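Vinylacetyl-CoA Delta-isomerase (Nitrosopumilus maritimus SCM1, PDB 6VJR) probably dehydrates 4-hydroxybutyryl-CoA and isomerises vinylacetyl-CoA, using FAD and a [4Fe-4S] cluster. Local coordinates at residues Phe372-Ser377 / Tyr440-Met445; Cys295-Gly300 / His331-Ile336; Asp301-Ala306 / Arg426-Met431. All coordinates share one frame; numbering follows the deposited sequence. Where two conformers were deposited one is given.

All three contacts join helices within the C-terminal helical region of the chain, on one side of its centre. Along the sequence, helix 295-314 comes first, giving residues 295-300 to contact 2 and the next turns, 301-306, to contact 3. Helix 320-345 then closes contact 2 before helix 372-384 opens contact 1, while helices 418-432 and 437-446, successive in the chain, complete contacts 3 and 1. The centres lie about 10 Å (contacts 1 and 2), 12 Å (1 and 3) and 13 Å (2 and 3) apart. Contacts 1 and 2 both reach the iron-sulfur cluster, whereas contact 3 carries the same helical packing away from it.

Contact 1 of 3, residues Phe372-Ser377 / Tyr440-Met445; sequences FPYEIS and YLTESM. With FE (Fe (III) ion), chain I; FAD (flavin-adenine dinucleotide), chain F; SF4 (iron/sulfur cluster), chain E.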
loop_
_atom_site.group_PDB
_atom_site.type_symbol
_atom_site.label_atom_id
_atom_site.label_comp_id
_atom_site.label_asym_id
_atom_site.label_seq_id
_atom_site.Cartn_x
_atom_site.Cartn_y
_atom_site.Cartn_z
ATOM N N PHE A 372 -6.787 -2.427 7.537
ATOM C CA PHE A 372 -5.850 -3.496 7.870
ATOM C C PHE A 372 -6.517 -4.871 7.992
ATOM O O PHE A 372 -5.883 -5.879 7.623
ATOM C CB PHE A 372 -4.999 -3.198 9.097
ATOM C CG PHE A 372 -4.102 -1.994 8.947
ATOM C CD1 PHE A 372 -3.802 -1.432 7.691
ATOM C CD2 PHE A 372 -3.515 -1.416 10.075
ATOM C CE1 PHE A 372 -2.981 -0.319 7.601
ATOM C CE2 PHE A 372 -2.675 -0.328 9.952
ATOM C CZ PHE A 372 -2.420 0.224 8.706
ATOM N N PRO A 373 -7.741 -5.028 8.569
ATOM C CA PRO A 373 -8.358 -6.359 8.626
ATOM C C PRO A 373 -8.388 -7.032 7.254
ATOM O O PRO A 373 -8.271 -8.257 7.169
ATOM C CB PRO A 373 -9.737 -6.116 9.249
ATOM C CG PRO A 373 -9.460 -4.891 10.118
ATOM C CD PRO A 373 -8.579 -4.013 9.244
ATOM N N TYR A 374 -8.624 -6.225 6.213
ATOM C CA TYR A 374 -8.671 -6.761 4.861
ATOM C C TYR A 374 -7.336 -7.369 4.456
ATOM O O TYR A 374 -7.299 -8.395 3.784
ATOM C CB TYR A 374 -9.178 -5.703 3.910
ATOM C CG TYR A 374 -10.662 -5.376 4.037
ATOM C CD1 TYR A 374 -11.110 -4.434 4.956
ATOM C CD2 TYR A 374 -11.620 -6.009 3.269
ATOM C CE1 TYR A 374 -12.451 -4.118 5.079
ATOM C CE2 TYR A 374 -12.960 -5.701 3.356
ATOM C CZ TYR A 374 -13.387 -4.791 4.321
ATOM O OH TYR A 374 -14.684 -4.400 4.426
ATOM N N GLU A 375 -6.241 -6.753 4.875
ATOM C CA GLU A 375 -4.921 -7.270 4.557
ATOM C C GLU A 375 -4.569 -8.490 5.413
ATOM O O GLU A 375 -3.947 -9.482 4.977
ATOM C CB GLU A 375 -3.906 -6.160 4.708
ATOM C CG GLU A 375 -2.481 -6.596 4.310
ATOM C CD GLU A 375 -2.201 -7.095 2.898
ATOM O OE1 GLU A 375 -3.124 -7.059 2.077
ATOM O OE2 GLU A 375 -1.071 -7.590 2.624
ATOM N N ILE A 376 -4.922 -8.436 6.715
ATOM C CA ILE A 376 -4.670 -9.575 7.581
ATOM C C ILE A 376 -5.404 -10.799 7.034
ATOM O O ILE A 376 -4.869 -11.933 7.011
ATOM C CB ILE A 376 -5.057 -9.183 9.024
ATOM C CG1 ILE A 376 -4.159 -8.049 9.590
ATOM C CG2 ILE A 376 -4.998 -10.389 9.943
ATOM C CD1 ILE A 376 -4.644 -7.442 10.885
ATOM N N SER A 377 -6.633 -10.595 6.566
ATOM C CA SER A 377 -7.406 -11.680 5.996
ATOM C C SER A 377 -6.768 -12.227 4.724
ATOM O O SER A 377 -6.724 -13.444 4.530
ATOM C CB SER A 377 -8.806 -11.213 5.724
ATOM O OG SER A 377 -9.459 -10.947 6.947
ATOM N N TYR A 440 -15.597 -8.828 11.101
ATOM C CA TYR A 440 -14.180 -8.530 11.059
ATOM C C TYR A 440 -13.851 -7.571 9.902
ATOM O O TYR A 440 -12.962 -6.730 10.023
ATOM C CB TYR A 440 -13.372 -9.826 10.990
ATOM C CG TYR A 440 -11.877 -9.613 11.108
ATOM C CD1 TYR A 440 -11.330 -8.942 12.174
ATOM C CD2 TYR A 440 -11.017 -9.971 10.093
ATOM C CE1 TYR A 440 -9.971 -8.729 12.289
ATOM C CE2 TYR A 440 -9.650 -9.753 10.198
ATOM C CZ TYR A 440 -9.117 -9.076 11.261
ATOM O OH TYR A 440 -7.782 -8.826 11.362
ATOM N N LEU A 441 -14.531 -7.744 8.780
ATOM C CA LEU A 441 -14.291 -6.947 7.592
ATOM C C LEU A 441 -15.317 -5.835 7.474
ATOM O O LEU A 441 -14.969 -4.664 7.647
ATOM C CB LEU A 441 -14.212 -7.805 6.324
ATOM C CG LEU A 441 -13.142 -8.882 6.326
ATOM C CD1 LEU A 441 -13.120 -9.624 4.977
ATOM C CD2 LEU A 441 -11.791 -8.307 6.647
ATOM N N THR A 442 -16.571 -6.165 7.166
ATOM C CA THR A 442 -17.493 -5.113 6.795
ATOM C C THR A 442 -17.876 -4.184 7.958
ATOM O O THR A 442 -18.067 -2.979 7.737
ATOM C CB THR A 442 -18.701 -5.748 6.097
ATOM O OG1 THR A 442 -18.257 -6.701 5.122
ATOM C CG2 THR A 442 -19.479 -4.679 5.350
ATOM N N GLU A 443 -17.979 -4.697 9.194
ATOM C CA GLU A 443 -18.253 -3.806 10.301
ATOM C C GLU A 443 -17.011 -2.969 10.626
ATOM O O GLU A 443 -17.132 -1.813 10.999
ATOM C CB GLU A 443 -18.731 -4.561 11.529
ATOM C CG GLU A 443 -19.504 -3.617 12.437
ATOM C CD GLU A 443 -18.749 -3.012 13.564
ATOM O OE1 GLU A 443 -17.677 -3.596 13.889
ATOM O OE2 GLU A 443 -19.279 -2.040 14.151
ATOM N N SER A 444 -15.805 -3.511 10.410
ATOM C CA SER A 444 -14.599 -2.691 10.491
ATOM C C SER A 444 -14.690 -1.510 9.524
ATOM O O SER A 444 -14.278 -0.387 9.802
ATOM C CB SER A 444 -13.332 -3.526 10.276
ATOM O OG SER A 444 -13.144 -4.402 11.375
ATOM N N MET A 445 -15.201 -1.762 8.318
ATOM C CA MET A 445 -15.386 -0.725 7.321
ATOM C C MET A 445 -16.407 0.340 7.735
ATOM O O MET A 445 -16.109 1.533 7.600
ATOM C CB MET A 445 -15.831 -1.382 6.005
ATOM C CG MET A 445 -16.141 -0.442 4.822
ATOM S SD MET A 445 -14.757 0.583 4.349
ATOM C CE MET A 445 -13.713 -0.621 3.520
HETATM FE FE FE I . -19.093 -0.939 15.755
HETATM P PA FAD F . -24.098 4.672 3.502
HETATM O O1A FAD F . -24.221 5.926 4.267
HETATM O O2A FAD F . -25.168 4.351 2.538
HETATM O O5B FAD F . -22.620 4.661 2.908
HETATM C C5B FAD F . -22.322 4.116 1.600
HETATM C C4B FAD F . -21.267 4.969 0.959
HETATM O O4B FAD F . -21.841 6.246 0.588
HETATM C C3B FAD F . -20.021 5.291 1.806
HETATM O O3B FAD F . -18.852 5.314 0.981
HETATM C C2B FAD F . -20.319 6.687 2.337
HETATM O O2B FAD F . -19.201 7.472 2.723
HETATM C C1B FAD F . -21.064 7.298 1.147
HETATM N N9A FAD F . -21.993 8.357 1.520
HETATM C C8A FAD F . -23.170 8.287 2.234
HETATM N N7A FAD F . -23.799 9.426 2.373
HETATM C C5A FAD F . -22.971 10.328 1.731
HETATM C C6A FAD F . -23.075 11.720 1.527
HETATM N N6A FAD F . -24.127 12.433 1.929
HETATM N N1A FAD F . -22.048 12.338 0.900
HETATM C C2A FAD F . -21.018 11.589 0.466
HETATM N N3A FAD F . -20.822 10.276 0.562
HETATM C C4A FAD F . -21.841 9.688 1.219
HETATM N N1 FAD F . -25.332 1.403 13.735
HETATM C C2 FAD F . -26.009 1.561 14.920
HETATM O O2 FAD F . -26.648 2.589 15.194
HETATM N N3 FAD F . -25.917 0.564 15.873
HETATM C C4 FAD F . -25.241 -0.616 15.754
HETATM O O4 FAD F . -25.305 -1.486 16.605
HETATM C C4X FAD F . -24.616 -0.806 14.454
HETATM N N5 FAD F . -23.955 -1.947 14.231
HETATM C C5X FAD F . -23.563 -2.209 12.935
HETATM C C6 FAD F . -23.075 -3.476 12.584
HETATM C C7 FAD F . -22.718 -3.787 11.282
HETATM C C7M FAD F . -22.300 -5.195 10.930
HETATM C C8 FAD F . -22.701 -2.767 10.309
HETATM C C8M FAD F . -22.210 -3.048 8.919
HETATM C C9 FAD F . -23.090 -1.492 10.643
HETATM C C9A FAD F . -23.558 -1.206 11.951
HETATM N N10 FAD F . -24.078 0.043 12.289
HETATM C C10 FAD F . -24.708 0.267 13.513
HETATM C "C1'" FAD F . -24.315 0.974 11.169
HETATM C "C2'" FAD F . -23.154 1.797 10.666
HETATM O "O2'" FAD F . -22.980 2.893 11.565
HETATM C "C3'" FAD F . -23.451 2.304 9.247
HETATM O "O3'" FAD F . -23.386 1.169 8.404
HETATM C "C4'" FAD F . -22.561 3.461 8.766
HETATM O "O4'" FAD F . -22.876 4.670 9.471
HETATM C "C5'" FAD F . -22.694 3.721 7.276
HETATM O "O5'" FAD F . -24.047 4.004 6.960
HETATM P P FAD F . -24.805 3.198 5.865
HETATM O O1P FAD F . -24.764 1.755 6.110
HETATM O O2P FAD F . -26.115 3.846 5.701
HETATM O O3P FAD F . -23.993 3.399 4.498
HETATM FE FE1 SF4 E . -18.323 -3.031 17.810
HETATM FE FE2 SF4 E . -16.353 -4.927 18.087
HETATM FE FE3 SF4 E . -18.847 -5.628 18.325
HETATM FE FE4 SF4 E . -17.663 -4.279 20.318
HETATM S S1 SF4 E . -17.226 -6.383 19.688
HETATM S S2 SF4 E . -19.782 -3.841 19.402
HETATM S S3 SF4 E . -16.350 -2.820 19.060
HETATM S S4 SF4 E . -17.933 -4.733 16.441
#
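In the helical C-terminal region, whose family belongs to the acyl-CoA dehydrogenase clan, Pro373 and Tyr374 pack against Tyr440 and Leu441 on the helix segment that also supplies the iron ligand Glu443. The two helix segments run nearly antiparallel at 165°, with axes 9.1 Å apart. Two CH-pi contacts carry the packing, one ring coming from each helix. Pro373 CB lies over a face of the Tyr440 ring, 3.8 Å from its centroid and displaced toward the rim. In return, Leu441 CD2 sits almost squarely above the Tyr374 ring, 4.1 Å from the centroid, while Leu441 CB touches Tyr374 CZ. With CG anti to the carbonyl carbon (chi1 -72°), Tyr374 brings its ring back across Leu441 although its CB points away from the other helix. The tyrosine hydroxyl goes on to a hydrogen bond with Gln381 of the second subunit, whose OE1 is also hydrogen-bonded to Thr442 OG1. Tyr440 OH rests against two branches of Ile376 on the same side, CD1 and CG2, each 3.5 Å away.

Residues 440-443 form a wider pi-type turn. Here Ser444 OG donates to Tyr440 O at 2.7 Å, coming from above the carbonyl plane; Pro373 CB touches the same oxygen. One residue back, Glu443 points away from Pro373. Its OE2 binds the iron(III) ion at 1.9 Å, alongside His289 and Tyr293, and its OE1 forms a salt bridge with Lys296. Its CG lies 3.4 Å from FAD C7, so the side chain that binds the iron also packs on the dimethylbenzene end of the flavin.

Helix 295-314 covers Tyr440 with Leu299 and Leu303, and Leu303 also reaches Ser377. Helix 320-345 meets the first segment at Ile376, while the second subunit packs Arg378 against Tyr374 and Met445.

Contact 2 of 3, residues Cys295-Gly300 / His331-Ile336; sequences CKTGLG and HLNETI. With SF4 (iron/sulfur cluster), chain E.
The Asn333 amide meets Thr297 edge-on: its ND2 lies 3.0 Å from Thr297 O, with the acceptor in the amide plane and the N-H on a lone pair of the carbonyl. At 170° the bond is nearly straight. The other end of the amide, OD1, accepts from a water 2.7 Å away that also donates to Lys296 O, so a direct and a bridged bond together fix the turn of this buried group. The second flat group, the His331 ring, has Thr335 OG1 over one face, toward the rim, and meets His367 of the third subunit edge-to-face.

Having no side chain, Gly300 leaves room for Asn333 OD1, which approaches its CA to 3.7 Å; a CB there would overlap that oxygen. With an alanine in place of Asn333, Thr297 O and the water would probably lose their amide partner, and a gap would be likely to open beside Gly300. Thr297 keeps OG1 between its backbone N and carbonyl carbon (chi1 71°), bonded to Val294 O, which leaves CG2 to touch Ile336 CG2 at 3.7 Å.

At the cluster end, Cys295 SG binds the cluster iron FE2 at 2.2 Å. Lys296 turns away from Asn333 to bring NZ within 3.1 Å of cluster sulfur S4, and the ammonium also bonds Gly439 O.

Helix 295-314, whose first turn carries the cluster ligand Cys295, runs nearly antiparallel to helix 320-345, at 162° between the short segments. Arg88 of helix 77-94 packs on Thr297 and Asn333, Cys365 and Val369 of helix 359-369 touch Ile336, and Phe372 of helix 372-384 lies against Leu332, Thr335 and Ile336.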
loop_
_atom_site.group_PDB
_atom_site.type_symbol
_atom_site.label_atom_id
_atom_site.label_comp_id
_atom_site.label_asym_id
_atom_site.label_seq_id
_atom_site.Cartn_x
_atom_site.Cartn_y
_atom_site.Cartn_z
ATOM N N CYS A 295 -11.375 -3.966 19.798
ATOM C CA CYS A 295 -11.960 -5.309 19.821
ATOM C C CYS A 295 -11.446 -6.140 18.625
ATOM O O CYS A 295 -11.154 -7.327 18.750
ATOM C CB CYS A 295 -13.487 -5.274 19.866
ATOM S SG CYS A 295 -14.242 -4.593 18.361
ATOM N N LYS A 296 -11.246 -5.497 17.474
ATOM C CA LYS A 296 -10.865 -6.194 16.267
ATOM C C LYS A 296 -9.420 -6.699 16.338
ATOM O O LYS A 296 -9.016 -7.582 15.581
ATOM C CB LYS A 296 -10.947 -5.255 15.060
ATOM C CG LYS A 296 -12.336 -4.700 14.792
ATOM C CD LYS A 296 -13.455 -5.692 14.568
ATOM C CE LYS A 296 -14.770 -4.934 14.485
ATOM N NZ LYS A 296 -15.902 -5.821 14.346
ATOM N N THR A 297 -8.651 -6.160 17.283
ATOM C CA THR A 297 -7.306 -6.650 17.496
ATOM C C THR A 297 -7.296 -8.011 18.193
ATOM O O THR A 297 -6.335 -8.782 18.011
ATOM C CB THR A 297 -6.389 -5.651 18.180
ATOM O OG1 THR A 297 -6.711 -5.447 19.545
ATOM C CG2 THR A 297 -6.351 -4.325 17.454
ATOM N N GLY A 298 -8.305 -8.278 19.033
ATOM C CA GLY A 298 -8.462 -9.612 19.575
ATOM C C GLY A 298 -8.846 -10.645 18.498
ATOM O O GLY A 298 -8.360 -11.779 18.496
ATOM N N LEU A 299 -9.713 -10.246 17.567
ATOM C CA LEU A 299 -10.026 -11.085 16.425
ATOM C C LEU A 299 -8.777 -11.297 15.552
ATOM O O LEU A 299 -8.516 -12.402 15.089
ATOM C CB LEU A 299 -11.138 -10.441 15.605
ATOM C CG LEU A 299 -12.556 -10.757 16.049
ATOM C CD1 LEU A 299 -12.804 -10.316 17.493
ATOM C CD2 LEU A 299 -13.537 -10.157 15.104
ATOM N N GLY A 300 -7.985 -10.240 15.377
ATOM C CA GLY A 300 -6.715 -10.346 14.681
ATOM C C GLY A 300 -5.802 -11.379 15.323
ATOM O O GLY A 300 -5.173 -12.164 14.621
ATOM N N HIS A 331 2.113 -6.745 13.057
ATOM C CA HIS A 331 2.437 -5.325 13.000
ATOM C C HIS A 331 1.195 -4.475 12.691
ATOM O O HIS A 331 0.887 -3.497 13.374
ATOM C CB HIS A 331 3.487 -5.082 11.903
ATOM C CG HIS A 331 3.681 -3.631 11.663
ATOM N ND1 HIS A 331 4.262 -2.761 12.555
ATOM C CD2 HIS A 331 3.335 -2.909 10.629
ATOM C CE1 HIS A 331 4.161 -1.523 12.082
ATOM N NE2 HIS A 331 3.640 -1.596 10.862
ATOM N N LEU A 332 0.424 -4.875 11.687
ATOM C CA LEU A 332 -0.796 -4.122 11.343
ATOM C C LEU A 332 -1.817 -4.150 12.491
ATOM O O LEU A 332 -2.467 -3.161 12.835
ATOM C CB LEU A 332 -1.376 -4.719 10.067
ATOM C CG LEU A 332 -0.521 -4.608 8.805
ATOM C CD1 LEU A 332 -1.217 -5.267 7.634
ATOM C CD2 LEU A 332 -0.248 -3.139 8.474
ATOM N N ASN A 333 -1.956 -5.325 13.081
ATOM C CA ASN A 333 -2.877 -5.522 14.199
ATOM C C ASN A 333 -2.493 -4.640 15.395
ATOM O O ASN A 333 -3.334 -3.948 15.969
ATOM C CB ASN A 333 -2.929 -7.004 14.575
ATOM C CG ASN A 333 -4.133 -7.367 15.409
ATOM O OD1 ASN A 333 -5.268 -7.013 15.068
ATOM N ND2 ASN A 333 -3.902 -8.125 16.471
ATOM N N GLU A 334 -1.203 -4.587 15.710
ATOM C CA GLU A 334 -0.759 -3.781 16.838
ATOM C C GLU A 334 -0.830 -2.291 16.560
ATOM O O GLU A 334 -0.964 -1.478 17.465
ATOM C CB GLU A 334 0.627 -4.161 17.314
ATOM C CG GLU A 334 0.710 -5.604 17.788
ATOM C CD GLU A 334 -0.162 -6.021 18.959
ATOM O OE1 GLU A 334 -0.649 -5.155 19.735
ATOM O OE2 GLU A 334 -0.269 -7.262 19.121
ATOM N N THR A 335 -0.742 -1.911 15.286
ATOM C CA THR A 335 -0.877 -0.515 14.893
ATOM C C THR A 335 -2.282 -0.019 15.299
ATOM O O THR A 335 -2.464 1.089 15.787
ATOM C CB THR A 335 -0.602 -0.363 13.381
ATOM O OG1 THR A 335 0.771 -0.639 13.121
ATOM C CG2 THR A 335 -0.778 1.084 12.942
ATOM N N ILE A 336 -3.316 -0.827 15.033
ATOM C CA ILE A 336 -4.677 -0.496 15.427
ATOM C C ILE A 336 -4.745 -0.393 16.944
ATOM O O ILE A 336 -5.315 0.581 17.502
ATOM C CB ILE A 336 -5.681 -1.528 14.881
ATOM C CG1 ILE A 336 -5.705 -1.471 13.373
ATOM C CG2 ILE A 336 -7.055 -1.298 15.500
ATOM C CD1 ILE A 336 -6.297 -2.717 12.755
HETATM FE FE1 SF4 E . -18.323 -3.031 17.810
HETATM FE FE2 SF4 E . -16.353 -4.927 18.087
HETATM FE FE3 SF4 E . -18.847 -5.628 18.325
HETATM FE FE4 SF4 E . -17.663 -4.279 20.318
HETATM S S1 SF4 E . -17.226 -6.383 19.688
HETATM S S2 SF4 E . -19.782 -3.841 19.402
HETATM S S3 SF4 E . -16.350 -2.820 19.060
HETATM S S4 SF4 E . -17.933 -4.733 16.441
HETATM O O HOH W 1 -7.345 -7.004 13.298
#

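Contact 3 of 3, residues Asp301-Ala306 / Arg426-Met431; sequences DVLIGA and RLIENM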
loop_
_atom_site.group_PDB
_atom_site.type_symbol
_atom_site.label_atom_id
_atom_site.label_comp_id
_atom_site.label_asym_id
_atom_site.label_seq_id
_atom_site.Cartn_x
_atom_site.Cartn_y
_atom_site.Cartn_z
ATOM N N ASP A 301 -5.736 -11.381 16.673
ATOM C CA ASP A 301 -4.913 -12.350 17.390
ATOM C C ASP A 301 -5.354 -13.784 17.069
ATOM O O ASP A 301 -4.539 -14.675 16.827
ATOM C CB ASP A 301 -5.040 -12.112 18.893
ATOM C CG ASP A 301 -4.411 -10.815 19.395
ATOM O OD1 ASP A 301 -3.449 -10.340 18.760
ATOM O OD2 ASP A 301 -4.901 -10.274 20.458
ATOM N N VAL A 302 -6.660 -14.016 17.033
ATOM C CA VAL A 302 -7.223 -15.323 16.675
ATOM C C VAL A 302 -6.835 -15.700 15.240
ATOM O O VAL A 302 -6.405 -16.821 15.004
ATOM C CB VAL A 302 -8.751 -15.335 16.880
ATOM C CG1 VAL A 302 -9.374 -16.608 16.327
ATOM C CG2 VAL A 302 -9.141 -15.128 18.330
ATOM N N LEU A 303 -7.014 -14.790 14.281
ATOM C CA LEU A 303 -6.728 -15.065 12.878
ATOM C C LEU A 303 -5.247 -15.371 12.663
ATOM O O LEU A 303 -4.866 -16.244 11.908
ATOM C CB LEU A 303 -7.294 -13.932 12.045
ATOM C CG LEU A 303 -7.250 -14.190 10.538
ATOM C CD1 LEU A 303 -7.837 -15.486 10.138
ATOM C CD2 LEU A 303 -7.985 -13.029 9.845
ATOM N N ILE A 304 -4.386 -14.619 13.351
ATOM C CA ILE A 304 -2.950 -14.845 13.288
ATOM C C ILE A 304 -2.639 -16.251 13.815
ATOM O O ILE A 304 -1.907 -17.045 13.225
ATOM C CB ILE A 304 -2.205 -13.763 14.069
ATOM C CG1 ILE A 304 -2.309 -12.415 13.393
ATOM C CG2 ILE A 304 -0.767 -14.198 14.330
ATOM C CD1 ILE A 304 -1.904 -11.259 14.281
ATOM N N GLY A 305 -3.247 -16.588 14.952
ATOM C CA GLY A 305 -3.106 -17.907 15.515
ATOM C C GLY A 305 -3.587 -19.008 14.557
ATOM O O GLY A 305 -2.971 -20.073 14.483
ATOM N N ALA A 306 -4.700 -18.773 13.855
ATOM C CA ALA A 306 -5.197 -19.744 12.904
ATOM C C ALA A 306 -4.225 -19.917 11.743
ATOM O O ALA A 306 -3.970 -21.055 11.333
ATOM C CB ALA A 306 -6.544 -19.353 12.434
ATOM N N ARG A 426 -11.669 -24.173 8.354
ATOM C CA ARG A 426 -13.027 -23.618 8.499
ATOM C C ARG A 426 -13.015 -22.333 9.333
ATOM O O ARG A 426 -13.772 -21.419 9.066
ATOM C CB ARG A 426 -14.012 -24.646 9.063
ATOM C CG ARG A 426 -14.336 -25.723 8.025
ATOM C CD ARG A 426 -15.092 -25.150 6.847
ATOM N NE ARG A 426 -15.668 -26.239 6.068
ATOM C CZ ARG A 426 -15.700 -26.271 4.713
ATOM N NH1 ARG A 426 -15.497 -25.161 4.044
ATOM N NH2 ARG A 426 -16.029 -27.394 4.091
ATOM N N LEU A 427 -12.192 -22.275 10.398
ATOM C CA LEU A 427 -12.077 -21.060 11.182
ATOM C C LEU A 427 -11.621 -19.883 10.309
ATOM O O LEU A 427 -12.202 -18.774 10.369
ATOM C CB LEU A 427 -11.261 -21.241 12.450
ATOM C CG LEU A 427 -11.166 -20.003 13.335
ATOM C CD1 LEU A 427 -12.514 -19.553 13.864
ATOM C CD2 LEU A 427 -10.197 -20.263 14.464
ATOM N N ILE A 428 -10.582 -20.118 9.502
ATOM C CA ILE A 428 -10.078 -19.077 8.597
ATOM C C ILE A 428 -11.159 -18.657 7.602
ATOM O O ILE A 428 -11.377 -17.463 7.402
ATOM C CB ILE A 428 -8.768 -19.504 7.916
ATOM C CG1 ILE A 428 -7.680 -19.729 8.951
ATOM C CG2 ILE A 428 -8.338 -18.436 6.919
ATOM C CD1 ILE A 428 -6.410 -20.377 8.414
ATOM N N GLU A 429 -11.857 -19.623 7.002
ATOM C CA GLU A 429 -12.959 -19.309 6.098
ATOM C C GLU A 429 -14.026 -18.451 6.791
ATOM O O GLU A 429 -14.505 -17.455 6.268
ATOM C CB GLU A 429 -13.550 -20.607 5.547
ATOM C CG GLU A 429 -14.613 -20.402 4.479
ATOM C CD GLU A 429 -15.554 -21.597 4.214
ATOM O OE1 GLU A 429 -15.647 -22.499 5.092
ATOM O OE2 GLU A 429 -16.202 -21.657 3.133
ATOM N N ASN A 430 -14.375 -18.836 8.014
ATOM C CA ASN A 430 -15.400 -18.151 8.776
ATOM C C ASN A 430 -15.058 -16.687 9.036
ATOM O O ASN A 430 -15.936 -15.839 9.023
ATOM C CB ASN A 430 -15.598 -18.892 10.099
ATOM C CG ASN A 430 -16.419 -18.179 11.146
ATOM O OD1 ASN A 430 -17.652 -18.082 11.062
ATOM N ND2 ASN A 430 -15.732 -17.628 12.116
ATOM N N MET A 431 -13.794 -16.411 9.304
ATOM C CA MET A 431 -13.362 -15.058 9.636
ATOM C C MET A 431 -13.047 -14.199 8.406
ATOM O O MET A 431 -12.987 -12.972 8.546
ATOM C CB MET A 431 -12.157 -15.104 10.565
ATOM C CG MET A 431 -12.513 -15.717 11.902
ATOM S SD MET A 431 -11.185 -15.660 13.107
ATOM C CE MET A 431 -11.310 -13.915 13.548
#
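Apolar packing alone joins the two segments. Ala306 makes the closest approach, its CB resting 3.7 Å from Ile428 CG1. The CD1 of the same isoleucine reaches past the methyl to Ala306 O. One helix turn back, Val302 turns CG1 to two partners of the other helix, Met431 SD at 3.8 Å and Leu427 CD2 at 4.2 Å, and crosses both side chains at about a right angle. CG1 stands anti to the Val302 backbone N (chi1 172°), which aims that methyl across the interface. The Met431 chain bends at its last torsion (76°), bringing CE to 4.3 Å from Leu303 CB. Leu303 CD1 makes a looser contact with Ile428 CG2, at 4.4 Å.

These side chains fill the space between helices 295-314 and 418-432 of the helical C-terminal region; the axes of the two short segments approach to 9.9 Å and run antiparallel but strongly inclined, at 142°. Leu303 also reaches Ile376 and Ala380 of helix 372-384, and Ile428 touches Ala384 there.

Charged interactions lie off to the sides. Within its own helix, Arg426 NH1 forms a salt bridge with Glu429 OE1 at 2.9 Å, meeting the oxygen from above the carboxylate plane. Glu429 OE1 also pairs with Arg236, a residue of a sodium site, and Arg426 NE with Asp244, so both charges have second mates. Asp301 is held by Arg88 and Gln92.

Contacts between subunits add a further layer: Leu474 of the third subunit packs on Val302 and Ala471 of the third subunit on Ala306.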